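Local coordinates for protease Do-like 2, chloroplastic (Arabidopsis thaliana, PDB 4FLN), which is a chloroplast serine protease that performs the primary cleavage of the photodamaged D1 protein of photosystem II, at residues 329-334 and 352-357. Numbering follows the deposited sequence.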
loop_
_atom_site.group_PDB
_atom_site.type_symbol
_atom_site.label_atom_id
_atom_site.label_comp_id
_atom_site.label_asym_id
_atom_site.label_seq_id
_atom_site.Cartn_x
_atom_site.Cartn_y
_atom_site.Cartn_z
ATOM N N SER B 329 -2.144 -16.452 -40.340
ATOM C CA SER B 329 -2.761 -15.136 -40.252
ATOM C C SER B 329 -2.759 -14.376 -41.587
ATOM O O SER B 329 -3.541 -13.449 -41.785
ATOM C CB SER B 329 -2.067 -14.304 -39.176
ATOM O OG SER B 329 -0.723 -14.029 -39.540
ATOM N N GLN B 330 -1.885 -14.762 -42.505
ATOM C CA GLN B 330 -1.779 -14.037 -43.769
ATOM C C GLN B 330 -2.839 -14.475 -44.773
ATOM O O GLN B 330 -2.914 -13.949 -45.886
ATOM C CB GLN B 330 -0.369 -14.143 -44.360
ATOM C CG GLN B 330 0.544 -12.991 -43.952
ATOM C CD GLN B 330 -0.155 -11.641 -44.045
ATOM O OE1 GLN B 330 -0.778 -11.179 -43.083
ATOM N NE2 GLN B 330 -0.066 -11.010 -45.206
ATOM N N LYS B 331 -3.662 -15.433 -44.368
ATOM C CA LYS B 331 -4.740 -15.921 -45.212
ATOM C C LYS B 331 -5.974 -15.055 -45.010
ATOM O O LYS B 331 -5.977 -14.155 -44.177
ATOM C CB LYS B 331 -5.066 -17.381 -44.865
ATOM C CG LYS B 331 -3.949 -18.394 -45.151
ATOM C CD LYS B 331 -3.741 -18.604 -46.651
ATOM C CE LYS B 331 -2.828 -19.786 -46.923
ATOM N NZ LYS B 331 -2.498 -19.933 -48.365
ATOM N N PHE B 332 -7.032 -15.341 -45.757
ATOM C CA PHE B 332 -8.313 -14.672 -45.541
ATOM C C PHE B 332 -9.394 -15.654 -45.111
ATOM O O PHE B 332 -9.282 -16.857 -45.336
ATOM C CB PHE B 332 -8.730 -13.891 -46.783
ATOM C CG PHE B 332 -7.843 -12.718 -47.065
ATOM C CD1 PHE B 332 -8.126 -11.472 -46.519
ATOM C CD2 PHE B 332 -6.705 -12.863 -47.838
ATOM C CE1 PHE B 332 -7.294 -10.397 -46.757
ATOM C CE2 PHE B 332 -5.874 -11.793 -48.078
ATOM C CZ PHE B 332 -6.164 -10.560 -47.540
ATOM N N ALA B 333 -10.429 -15.151 -44.459
ATOM C CA ALA B 333 -11.506 -16.031 -44.041
ATOM C C ALA B 333 -11.998 -16.801 -45.257
ATOM O O ALA B 333 -12.281 -16.219 -46.302
ATOM C CB ALA B 333 -12.631 -15.239 -43.406
ATOM N N GLY B 334 -12.072 -18.117 -45.120
ATOM C CA GLY B 334 -12.551 -18.968 -46.189
ATOM C C GLY B 334 -11.454 -19.670 -46.966
ATOM O O GLY B 334 -11.726 -20.616 -47.706
ATOM N N VAL B 352 -7.317 -27.746 -45.343
ATOM C CA VAL B 352 -8.124 -27.224 -44.251
ATOM C C VAL B 352 -8.655 -25.839 -44.557
ATOM O O VAL B 352 -7.915 -24.970 -45.004
ATOM C CB VAL B 352 -7.331 -27.136 -42.949
ATOM C CG1 VAL B 352 -8.252 -26.709 -41.822
ATOM C CG2 VAL B 352 -6.686 -28.473 -42.630
ATOM N N VAL B 353 -9.944 -25.632 -44.326
ATOM C CA VAL B 353 -10.505 -24.297 -44.431
ATOM C C VAL B 353 -10.137 -23.534 -43.169
ATOM O O VAL B 353 -10.232 -24.076 -42.064
ATOM C CB VAL B 353 -12.044 -24.313 -44.570
ATOM C CG1 VAL B 353 -12.582 -22.884 -44.675
ATOM C CG2 VAL B 353 -12.474 -25.151 -45.767
ATOM N N LEU B 354 -9.710 -22.285 -43.334
ATOM C CA LEU B 354 -9.350 -21.447 -42.200
ATOM C C LEU B 354 -10.388 -20.360 -41.955
ATOM O O LEU B 354 -10.636 -19.521 -42.811
ATOM C CB LEU B 354 -7.995 -20.794 -42.439
ATOM C CG LEU B 354 -6.937 -21.704 -43.041
ATOM C CD1 LEU B 354 -5.676 -20.914 -43.367
ATOM C CD2 LEU B 354 -6.655 -22.841 -42.092
ATOM N N ARG B 355 -10.993 -20.363 -40.777
ATOM C CA ARG B 355 -11.898 -19.279 -40.426
ATOM C C ARG B 355 -11.437 -18.600 -39.145
ATOM O O ARG B 355 -10.668 -19.180 -38.378
ATOM C CB ARG B 355 -13.342 -19.778 -40.318
ATOM C CG ARG B 355 -13.904 -20.273 -41.643
ATOM C CD ARG B 355 -15.255 -19.644 -41.961
ATOM N NE ARG B 355 -15.160 -18.618 -42.998
ATOM C CZ ARG B 355 -15.632 -18.750 -44.234
ATOM N NH1 ARG B 355 -16.242 -19.863 -44.594
ATOM N NH2 ARG B 355 -15.496 -17.763 -45.109
ATOM N N PRO B 356 -11.877 -17.353 -38.934
ATOM C CA PRO B 356 -11.567 -16.611 -37.712
ATOM C C PRO B 356 -12.053 -17.369 -36.490
ATOM O O PRO B 356 -13.031 -18.100 -36.581
ATOM C CB PRO B 356 -12.350 -15.304 -37.881
ATOM C CG PRO B 356 -13.255 -15.510 -39.033
ATOM C CD PRO B 356 -12.623 -16.530 -39.896
ATOM N N ARG B 357 -11.361 -17.211 -35.370
ATOM C CA ARG B 357 -11.715 -17.930 -34.155
ATOM C C ARG B 357 -13.159 -17.657 -33.750
ATOM O O ARG B 357 -13.638 -16.528 -33.858
ATOM C CB ARG B 357 -10.778 -17.533 -33.021
ATOM C CG ARG B 357 -10.623 -18.599 -31.966
ATOM C CD ARG B 357 -9.190 -18.660 -31.464
ATOM N NE ARG B 357 -8.963 -19.865 -30.676
ATOM C CZ ARG B 357 -9.222 -19.958 -29.376
ATOM N NH1 ARG B 357 -9.713 -18.914 -28.726
ATOM N NH2 ARG B 357 -8.989 -21.091 -28.725
#
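Gly334 gives its backbone N-H to the carbonyl O of Leu354, the one hydrogen bond between 329-334 and 352-357 (N to O 3.1 Å, 161° at the hydrogen). Over the same glycine bends the side chain of Arg355. Turns at chi2 and chi3 fold its chain back toward the loop, so that one face of the guanidinium comes over Gly334 CA, near the rim of the group at NH2 (3.4 Å from that CA). NH2 and Gly334 N are both donors, and their closeness is packing rather than bonding. The loop turns at Gly334 with a positive phi (101°), a region where glycine is at ease. Beside it, Ala333 CB packs on Pro356 CD (3.7 Å), an apolar contact, while on the strand side Val353 CG1 reaches the carbonyl O of Gly334 (3.9 Å).

The contact belongs to the first PDZ domain, where the loop leaving helix 325-329 for strand 336-343 meets the chain running off strand 346-353, the hairpin partner of 336-343. The backbones of Leu354 and Asp335 are hydrogen-bonded to each other.

Deeper in, Leu354 turns CD1 to the aliphatic part of Lys331, touching CG at 3.5 Å; the two side chains cross at a slant. Lys331 bends at chi2 (-70°), then runs extended, carrying its ammonium away from the leucine to a salt bridge with Asp304. The CB of Phe332 points away from 352-357; its ring stacks on His238 and meets Arg245 in a cation-pi contact, so the loop also packs against helix 233-246.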